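Local coordinates for putative uncharacterized protein (Toxoplasma gondii, PDB 4FBD) that is of unknown function, a conserved hypothetical protein of the DUF3228 family whose chain folds into two mixed beta sheets with flanking helices, at residues R91-P96 and L150-Y155; A101-L106 and M145-L150; Y155-I160 and V172-N177. All coordinates share one frame; numbering follows the deposited sequence.

Contact 1 of 3, residues R91-P96 and L150-Y155; sequences RHLYIP and LDLILY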
loop_
_atom_site.group_PDB
_atom_site.type_symbol
_atom_site.label_atom_id
_atom_site.label_comp_id
_atom_site.label_asym_id
_atom_site.label_seq_id
_atom_site.Cartn_x
_atom_site.Cartn_y
_atom_site.Cartn_z
ATOM N N ARG A 91 -1.646 -28.112 3.470
ATOM C CA ARG A 91 -2.694 -28.301 4.456
ATOM C C ARG A 91 -2.254 -27.642 5.702
ATOM O O ARG A 91 -1.092 -27.428 5.862
ATOM C CB ARG A 91 -2.941 -29.781 4.683
ATOM C CG ARG A 91 -3.546 -30.111 6.009
ATOM C CD ARG A 91 -4.408 -31.231 5.877
ATOM N NE ARG A 91 -5.635 -30.892 5.131
ATOM C CZ ARG A 91 -6.492 -31.812 4.679
ATOM N NH1 ARG A 91 -6.244 -33.116 4.871
ATOM N NH2 ARG A 91 -7.588 -31.444 4.022
ATOM N N HIS A 92 -3.170 -27.280 6.589
ATOM C CA HIS A 92 -2.735 -26.669 7.827
ATOM C C HIS A 92 -3.685 -26.882 8.995
ATOM O O HIS A 92 -4.850 -27.164 8.803
ATOM C CB HIS A 92 -2.464 -25.182 7.585
ATOM C CG HIS A 92 -3.683 -24.384 7.277
ATOM N ND1 HIS A 92 -4.208 -23.466 8.165
ATOM C CD2 HIS A 92 -4.504 -24.383 6.201
ATOM C CE1 HIS A 92 -5.283 -22.913 7.634
ATOM N NE2 HIS A 92 -5.488 -23.454 6.446
ATOM N N LEU A 93 -3.159 -26.782 10.206
ATOM C CA LEU A 93 -3.981 -26.908 11.393
ATOM C C LEU A 93 -3.524 -25.923 12.462
ATOM O O LEU A 93 -2.370 -25.493 12.469
ATOM C CB LEU A 93 -3.922 -28.311 11.989
ATOM C CG LEU A 93 -2.532 -28.793 12.376
ATOM C CD1 LEU A 93 -2.588 -29.913 13.425
ATOM C CD2 LEU A 93 -1.772 -29.219 11.101
ATOM N N TYR A 94 -4.444 -25.606 13.364
ATOM C CA TYR A 94 -4.207 -24.719 14.488
ATOM C C TYR A 94 -4.143 -25.517 15.740
ATOM O O TYR A 94 -4.985 -26.351 15.952
ATOM C CB TYR A 94 -5.359 -23.729 14.632
ATOM C CG TYR A 94 -5.456 -22.899 13.425
ATOM C CD1 TYR A 94 -4.578 -21.849 13.234
ATOM C CD2 TYR A 94 -6.361 -23.189 12.435
ATOM C CE1 TYR A 94 -4.616 -21.099 12.104
ATOM C CE2 TYR A 94 -6.425 -22.414 11.298
ATOM C CZ TYR A 94 -5.537 -21.372 11.150
ATOM O OH TYR A 94 -5.526 -20.626 10.030
ATOM N N ILE A 95 -3.117 -25.292 16.548
ATOM C CA ILE A 95 -2.972 -25.958 17.816
ATOM C C ILE A 95 -2.630 -24.877 18.881
ATOM O O ILE A 95 -2.193 -23.754 18.539
ATOM C CB ILE A 95 -1.839 -27.012 17.781
ATOM C CG1 ILE A 95 -0.468 -26.330 17.642
ATOM C CG2 ILE A 95 -2.037 -28.022 16.624
ATOM C CD1 ILE A 95 0.736 -27.305 17.737
ATOM N N PRO A 96 -2.841 -25.194 20.155
ATOM C CA PRO A 96 -2.430 -24.261 21.209
ATOM C C PRO A 96 -0.925 -23.950 21.145
ATOM O O PRO A 96 -0.118 -24.816 20.787
ATOM C CB PRO A 96 -2.734 -25.029 22.499
ATOM C CG PRO A 96 -3.837 -26.014 22.111
ATOM C CD PRO A 96 -3.515 -26.395 20.690
ATOM N N LEU A 150 -0.750 -21.664 17.021
ATOM C CA LEU A 150 0.257 -21.899 16.016
ATOM C C LEU A 150 -0.478 -22.448 14.794
ATOM O O LEU A 150 -1.249 -23.411 14.911
ATOM C CB LEU A 150 1.296 -22.920 16.482
ATOM C CG LEU A 150 2.074 -22.528 17.733
ATOM C CD1 LEU A 150 2.943 -23.666 18.182
ATOM C CD2 LEU A 150 2.876 -21.234 17.482
ATOM N N ASP A 151 -0.284 -21.807 13.644
ATOM C CA ASP A 151 -0.848 -22.270 12.400
ATOM C C ASP A 151 0.293 -23.125 11.885
ATOM O O ASP A 151 1.386 -22.604 11.605
ATOM C CB ASP A 151 -1.140 -21.097 11.470
ATOM C CG ASP A 151 -1.975 -21.483 10.243
ATOM O OD1 ASP A 151 -2.320 -22.675 10.082
ATOM O OD2 ASP A 151 -2.307 -20.556 9.439
ATOM N N LEU A 152 0.083 -24.437 11.843
ATOM C CA LEU A 152 1.100 -25.358 11.358
ATOM C C LEU A 152 0.819 -25.611 9.898
ATOM O O LEU A 152 -0.272 -26.090 9.539
ATOM C CB LEU A 152 1.063 -26.662 12.118
ATOM C CG LEU A 152 1.263 -26.589 13.632
ATOM C CD1 LEU A 152 1.132 -28.016 14.253
ATOM C CD2 LEU A 152 2.588 -25.924 13.955
ATOM N N ILE A 153 1.778 -25.275 9.042
ATOM C CA ILE A 153 1.567 -25.464 7.612
ATOM C C ILE A 153 2.234 -26.751 7.224
ATOM O O ILE A 153 3.407 -26.947 7.534
ATOM C CB ILE A 153 2.160 -24.335 6.777
ATOM C CG1 ILE A 153 1.764 -22.967 7.345
ATOM C CG2 ILE A 153 1.709 -24.478 5.323
ATOM C CD1 ILE A 153 0.276 -22.750 7.379
ATOM N N LEU A 154 1.490 -27.619 6.544
ATOM C CA LEU A 154 1.988 -28.924 6.128
ATOM C C LEU A 154 2.163 -29.056 4.621
ATOM O O LEU A 154 1.445 -28.444 3.849
ATOM C CB LEU A 154 1.003 -30.007 6.574
ATOM C CG LEU A 154 0.691 -30.046 8.075
ATOM C CD1 LEU A 154 -0.310 -31.126 8.387
ATOM C CD2 LEU A 154 1.946 -30.234 8.913
ATOM N N TYR A 155 3.146 -29.851 4.218
ATOM C CA TYR A 155 3.392 -30.179 2.808
ATOM C C TYR A 155 3.450 -31.668 2.723
ATOM O O TYR A 155 3.891 -32.318 3.668
ATOM C CB TYR A 155 4.691 -29.552 2.271
ATOM C CG TYR A 155 4.487 -28.217 1.566
ATOM C CD1 TYR A 155 3.924 -27.130 2.227
ATOM C CD2 TYR A 155 4.875 -28.047 0.237
ATOM C CE1 TYR A 155 3.742 -25.910 1.583
ATOM C CE2 TYR A 155 4.699 -26.839 -0.418
ATOM C CZ TYR A 155 4.127 -25.773 0.261
ATOM O OH TYR A 155 3.949 -24.573 -0.376
#
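Leu93 and Leu152 face each other as a hydrogen-bonded pair at the middle of two antiparallel strands, 91-96 and 150-155, whose axes come within 4.6 Å at an angle of 157°. Leu152 N donates to Leu93 O (2.7 Å) and Leu93 N to Leu152 O. Arg91 with Leu154 and Ile95 with Leu150 are bonded in the same reciprocal way. The tightly packed side is the face that carries the leucines and Ile95. CD2 of Leu93 reaches CD1 of Leu154 at 3.6 Å, because its CG is held between the backbone N and the carbonyl carbon (chi1 58°), which turns the branch across the strand. CD1 of Ile95 meets CD1 of Leu152 at 3.6 Å, the two side chains crossing at about a right angle. Branched aliphatic residues suit this face, since helix 63-76 packs on it through Val70 and Val74. The two strands are central neighbours in a five-stranded mixed sheet, with 181-189 beyond one and 82-84 beyond the other. The opposite face, with His92, Tyr94, Asp151 and Ile153, is mostly polar and aromatic. His92 ND1 donates to Asp151 OD1 (2.8 Å) on its syn lone pair, from a ring turned 55° from the carboxylate, and the carboxylate also lies against the Tyr94 ring, with OD1 over one face and CG 3.3 Å from CE1. One buried acid is thus gripped by an imidazole and covered by a phenol ring, which together fix the orientation of the carboxylate. Partly exposed Ile153 sets its CD1 against His92 CB at 3.7 Å. The looser parts are partly exposed Arg91, whose guanidinium leads away from Leu154 and leaves CG to touch CD1 at 4.1 Å, and Pro96, which is exposed.

Contact 2 of 3, residues A101-L106 and M145-L150; sequences ALPGSL and MPAAFL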
loop_
_atom_site.group_PDB
_atom_site.type_symbol
_atom_site.label_atom_id
_atom_site.label_comp_id
_atom_site.label_asym_id
_atom_site.label_seq_id
_atom_site.Cartn_x
_atom_site.Cartn_y
_atom_site.Cartn_z
ATOM N N ALA A 101 5.599 -18.876 21.427
ATOM C CA ALA A 101 6.068 -18.078 20.294
ATOM C C ALA A 101 5.279 -16.753 20.227
ATOM O O ALA A 101 4.091 -16.692 20.560
ATOM C CB ALA A 101 5.928 -18.867 18.974
ATOM N N LEU A 102 5.972 -15.695 19.846
ATOM C CA LEU A 102 5.386 -14.375 19.721
ATOM C C LEU A 102 4.873 -14.177 18.290
ATOM O O LEU A 102 5.478 -14.672 17.342
ATOM C CB LEU A 102 6.428 -13.300 20.051
ATOM C CG LEU A 102 7.083 -13.414 21.434
ATOM C CD1 LEU A 102 8.151 -12.322 21.642
ATOM C CD2 LEU A 102 6.005 -13.382 22.550
ATOM N N PRO A 103 3.755 -13.438 18.137
ATOM C CA PRO A 103 3.198 -13.156 16.835
ATOM C C PRO A 103 4.080 -12.183 16.041
ATOM O O PRO A 103 4.970 -11.558 16.597
ATOM C CB PRO A 103 1.873 -12.494 17.173
ATOM C CG PRO A 103 2.081 -11.881 18.447
ATOM C CD PRO A 103 2.973 -12.800 19.194
ATOM N N GLY A 104 3.774 -12.031 14.758
ATOM C CA GLY A 104 4.544 -11.178 13.839
ATOM C C GLY A 104 3.962 -9.800 13.735
ATOM O O GLY A 104 4.491 -8.963 13.026
ATOM N N SER A 105 2.879 -9.543 14.462
ATOM C CA SER A 105 2.238 -8.245 14.409
ATOM C C SER A 105 1.443 -7.908 15.678
ATOM O O SER A 105 1.218 -8.757 16.527
ATOM C CB SER A 105 1.326 -8.225 13.206
ATOM O OG SER A 105 0.405 -9.262 13.317
ATOM N N LEU A 106 1.042 -6.639 15.790
ATOM C CA LEU A 106 0.292 -6.128 16.930
ATOM C C LEU A 106 -0.921 -5.329 16.467
ATOM O O LEU A 106 -0.935 -4.809 15.349
ATOM C CB LEU A 106 1.164 -5.199 17.792
ATOM C CG LEU A 106 2.308 -5.830 18.584
ATOM C CD1 LEU A 106 3.356 -4.798 18.920
ATOM C CD2 LEU A 106 1.794 -6.525 19.844
ATOM N N MET A 145 3.242 -10.622 23.268
ATOM C CA MET A 145 3.022 -11.685 24.195
ATOM C C MET A 145 2.813 -12.954 23.373
ATOM O O MET A 145 2.583 -12.865 22.164
ATOM C CB MET A 145 1.770 -11.374 25.011
ATOM C CG MET A 145 1.981 -10.344 26.095
ATOM S SD MET A 145 3.030 -10.963 27.429
ATOM C CE MET A 145 1.989 -12.234 28.109
ATOM N N PRO A 146 2.921 -14.131 24.018
ATOM C CA PRO A 146 2.685 -15.389 23.329
ATOM C C PRO A 146 1.339 -15.394 22.670
ATOM O O PRO A 146 0.361 -15.020 23.288
ATOM C CB PRO A 146 2.721 -16.415 24.462
ATOM C CG PRO A 146 3.736 -15.870 25.376
ATOM C CD PRO A 146 3.567 -14.355 25.324
ATOM N N ALA A 147 1.307 -15.806 21.413
ATOM C CA ALA A 147 0.060 -15.892 20.643
ATOM C C ALA A 147 -0.775 -17.039 21.124
ATOM O O ALA A 147 -0.268 -18.006 21.657
ATOM C CB ALA A 147 0.367 -16.079 19.163
ATOM N N ALA A 148 -2.065 -16.936 20.887
ATOM C CA ALA A 148 -3.008 -17.951 21.250
ATOM C C ALA A 148 -2.776 -19.291 20.521
ATOM O O ALA A 148 -2.933 -20.380 21.114
ATOM C CB ALA A 148 -4.390 -17.434 20.971
ATOM N N PHE A 149 -2.354 -19.218 19.260
ATOM C CA PHE A 149 -2.206 -20.423 18.450
ATOM C C PHE A 149 -0.992 -20.470 17.559
ATOM O O PHE A 149 -0.302 -19.487 17.375
ATOM C CB PHE A 149 -3.401 -20.540 17.493
ATOM C CG PHE A 149 -4.733 -20.440 18.162
ATOM C CD1 PHE A 149 -5.235 -21.503 18.897
ATOM C CD2 PHE A 149 -5.514 -19.294 18.015
ATOM C CE1 PHE A 149 -6.485 -21.407 19.518
ATOM C CE2 PHE A 149 -6.758 -19.190 18.633
ATOM C CZ PHE A 149 -7.245 -20.239 19.379
ATOM N N LEU A 150 -0.750 -21.664 17.021
ATOM C CA LEU A 150 0.257 -21.899 16.016
ATOM C C LEU A 150 -0.478 -22.448 14.794
ATOM O O LEU A 150 -1.249 -23.411 14.911
ATOM C CB LEU A 150 1.296 -22.920 16.482
ATOM C CG LEU A 150 2.074 -22.528 17.733
ATOM C CD1 LEU A 150 2.943 -23.666 18.182
ATOM C CD2 LEU A 150 2.876 -21.234 17.482
#
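Ala101 O and Ala147 N make the single hydrogen bond between these two largely loop segments, 3.0 Å long and nearly straight at 165° about the hydrogen. The same oxygen also meets Pro146 CA at 3.4 Å in a CA-H...O contact, and the side-chain amide of Asn97 donates both to it and to Ala147 O, so that one asparagine bridges the two segments. Proline, with no N-H to donate, suits position 146, where the bond across the contact is given by Ala147 N instead. Other close approaches bring carbon against backbone. Pro103 CD lies 3.0 Å from Met145 O, and Leu102 CD2 rests 3.3 Å from Met145 C. Apolar touches complete the contact: Leu102 CD2 against Pro146 CD at 3.8 Å, Pro103 CD near Ala147 CB, and Ala101 CB against Leu150 CD2 at 4.1 Å. The backbones come closest at Leu102 and Pro146, which are exposed along with Met145; the small side chains of Ala101 and Ala147 fit the buried end. The segments lead into different sheets, 101-106 into strand 105-107 beside 232-235, and 145-150 into strand 149-156, with Ala188 of strand 181-189 packed against Ala101, Ala147 and Leu150 and helix 137-140 against Leu106.

Contact 3 of 3, residues Y155-I160 and V172-N177; sequences YSREQI and VVIDPN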
loop_
_atom_site.group_PDB
_atom_site.type_symbol
_atom_site.label_atom_id
_atom_site.label_comp_id
_atom_site.label_asym_id
_atom_site.label_seq_id
_atom_site.Cartn_x
_atom_site.Cartn_y
_atom_site.Cartn_z
ATOM N N TYR A 155 3.146 -29.851 4.218
ATOM C CA TYR A 155 3.392 -30.179 2.808
ATOM C C TYR A 155 3.450 -31.668 2.723
ATOM O O TYR A 155 3.891 -32.318 3.668
ATOM C CB TYR A 155 4.691 -29.552 2.271
ATOM C CG TYR A 155 4.487 -28.217 1.566
ATOM C CD1 TYR A 155 3.924 -27.130 2.227
ATOM C CD2 TYR A 155 4.875 -28.047 0.237
ATOM C CE1 TYR A 155 3.742 -25.910 1.583
ATOM C CE2 TYR A 155 4.699 -26.839 -0.418
ATOM C CZ TYR A 155 4.127 -25.773 0.261
ATOM O OH TYR A 155 3.949 -24.573 -0.376
ATOM N N SER A 156 2.982 -32.216 1.608
ATOM C CA SER A 156 3.033 -33.646 1.401
ATOM C C SER A 156 4.489 -34.079 1.345
ATOM O O SER A 156 5.383 -33.248 1.188
ATOM C CB SER A 156 2.352 -34.043 0.088
ATOM O OG SER A 156 3.041 -33.498 -1.026
ATOM N N ARG A 157 4.702 -35.379 1.505
ATOM C CA ARG A 157 6.027 -36.003 1.411
ATOM C C ARG A 157 6.586 -35.761 -0.001
ATOM O O ARG A 157 7.765 -35.485 -0.192
ATOM C CB ARG A 157 5.869 -37.506 1.635
ATOM C CG ARG A 157 7.132 -38.289 1.552
ATOM C CD ARG A 157 6.859 -39.778 1.323
ATOM N NE ARG A 157 6.068 -40.420 2.369
ATOM C CZ ARG A 157 4.809 -40.851 2.253
ATOM N NH1 ARG A 157 4.143 -40.745 1.118
ATOM N NH2 ARG A 157 4.216 -41.427 3.292
ATOM N N GLU A 158 5.693 -35.848 -0.977
ATOM C CA GLU A 158 6.020 -35.669 -2.385
ATOM C C GLU A 158 6.572 -34.269 -2.641
ATOM O O GLU A 158 7.708 -34.122 -3.097
ATOM C CB GLU A 158 4.776 -35.942 -3.241
ATOM C CG GLU A 158 4.295 -37.419 -3.185
ATOM C CD GLU A 158 3.959 -37.922 -1.756
ATOM O OE1 GLU A 158 3.269 -37.207 -0.982
ATOM O OE2 GLU A 158 4.385 -39.050 -1.419
ATOM N N GLN A 159 5.786 -33.246 -2.314
ATOM C CA GLN A 159 6.231 -31.871 -2.505
ATOM C C GLN A 159 7.536 -31.538 -1.784
ATOM O O GLN A 159 8.348 -30.778 -2.308
ATOM C CB GLN A 159 5.136 -30.881 -2.129
ATOM C CG GLN A 159 4.090 -30.689 -3.218
ATOM C CD GLN A 159 4.579 -29.861 -4.407
ATOM O OE1 GLN A 159 5.701 -29.354 -4.416
ATOM N NE2 GLN A 159 3.722 -29.707 -5.406
ATOM N N ILE A 160 7.737 -32.080 -0.590
ATOM C CA ILE A 160 8.995 -31.845 0.135
ATOM C C ILE A 160 10.186 -32.433 -0.638
ATOM O O ILE A 160 11.224 -31.784 -0.771
ATOM C CB ILE A 160 8.972 -32.420 1.551
ATOM C CG1 ILE A 160 8.008 -31.606 2.425
ATOM C CG2 ILE A 160 10.356 -32.362 2.172
ATOM C CD1 ILE A 160 7.918 -32.116 3.844
ATOM N N VAL A 172 15.319 -36.600 -7.377
ATOM C CA VAL A 172 14.510 -36.639 -6.179
ATOM C C VAL A 172 14.382 -38.078 -5.632
ATOM O O VAL A 172 13.981 -38.992 -6.353
ATOM C CB VAL A 172 13.113 -36.082 -6.477
ATOM C CG1 VAL A 172 12.431 -35.658 -5.201
ATOM C CG2 VAL A 172 13.202 -34.893 -7.452
ATOM N N VAL A 173 14.744 -38.276 -4.368
ATOM C CA VAL A 173 14.636 -39.583 -3.726
ATOM C C VAL A 173 13.558 -39.529 -2.659
ATOM O O VAL A 173 13.712 -38.825 -1.664
ATOM C CB VAL A 173 15.936 -39.993 -3.049
ATOM C CG1 VAL A 173 15.749 -41.349 -2.321
ATOM C CG2 VAL A 173 17.064 -40.078 -4.071
ATOM N N ILE A 174 12.461 -40.244 -2.869
ATOM C CA ILE A 174 11.389 -40.283 -1.889
ATOM C C ILE A 174 11.535 -41.509 -0.979
ATOM O O ILE A 174 11.791 -42.621 -1.442
ATOM C CB ILE A 174 9.979 -40.311 -2.530
ATOM C CG1 ILE A 174 9.811 -39.147 -3.499
ATOM C CG2 ILE A 174 8.881 -40.252 -1.450
ATOM C CD1 ILE A 174 8.382 -38.958 -3.979
ATOM N N ASP A 175 11.405 -41.267 0.320
ATOM C CA ASP A 175 11.430 -42.294 1.317
ATOM C C ASP A 175 9.968 -42.624 1.599
ATOM O O ASP A 175 9.290 -41.854 2.247
ATOM C CB ASP A 175 12.127 -41.787 2.586
ATOM C CG ASP A 175 12.128 -42.814 3.715
ATOM O OD1 ASP A 175 11.482 -43.871 3.587
ATOM O OD2 ASP A 175 12.759 -42.561 4.751
ATOM N N PRO A 176 9.483 -43.793 1.138
ATOM C CA PRO A 176 8.073 -44.151 1.363
ATOM C C PRO A 176 7.701 -44.235 2.819
ATOM O O PRO A 176 6.503 -44.221 3.136
ATOM C CB PRO A 176 7.946 -45.539 0.737
ATOM C CG PRO A 176 9.299 -46.088 0.744
ATOM C CD PRO A 176 10.249 -44.918 0.592
ATOM N N ASN A 177 8.708 -44.328 3.695
ATOM C CA ASN A 177 8.478 -44.404 5.133
ATOM C C ASN A 177 8.523 -43.047 5.814
ATOM O O ASN A 177 8.347 -42.950 7.028
ATOM C CB ASN A 177 9.467 -45.377 5.769
ATOM C CG ASN A 177 9.321 -46.773 5.224
ATOM O OD1 ASN A 177 8.240 -47.156 4.760
ATOM N ND2 ASN A 177 10.402 -47.547 5.264
#
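Arg157 and Ile174 bring the start of helix 157-166 against the loop that follows it. One residue earlier, Ser156 takes the N-cap position: its OG accepts from Gln159 N at 3.0 Å, as short hydroxyl side chains readily do. Arg157 carries most of the contact. With CG anti to the backbone N (chi1 179°), its chain extends towards the loop, where CD lies 3.5 Å from Ile174 CG2 and 3.3 Å from Asp175 O, the isoleucine crossing it at about a right angle. A bend at chi3 then brings the guanidinium under Pro176 O, which sits over one face, 3.6 Å from NH2. Its NE donates to Ala178 O, just beyond the loop segment. Glu158 follows, its OE2 lying in the guanidinium plane and accepting from Arg157 NH1 at 3.1 Å in a salt bridge, while its CG stays 4.4 Å from Ile174 CD1, a loose approach. Within the loop, Asp175 OD1 accepts from Asn177 N, an Asx turn. Arginine suits this surface site because its methylene chain packs on isoleucine while its charged end serves both a backbone carbonyl and an acid; the salt bridge and the bond to Ala178 probably limit its rotation.

In the fold
Strand 149-156 and its flanks tie the three contacts together. Leu150 belongs to both contact 1 and contact 2, whose centres are about 14 Å apart and which touch where Ile95 O meets Phe149 CB at 3.6 Å. Along the chain, contact 2 forms within the excursion between strands 90-96 and 149-156, where the polypeptide visits the second sheet. At the other end, Tyr155 is common to contacts 1 and 3, with centres about 19 Å apart, and the strand runs directly into the capped helix. Contacts 2 and 3 lie on opposite sides of the chain's centre, about 30 Å between centres. Contact 1 is buried, contact 2 partly buried and contact 3 at the surface.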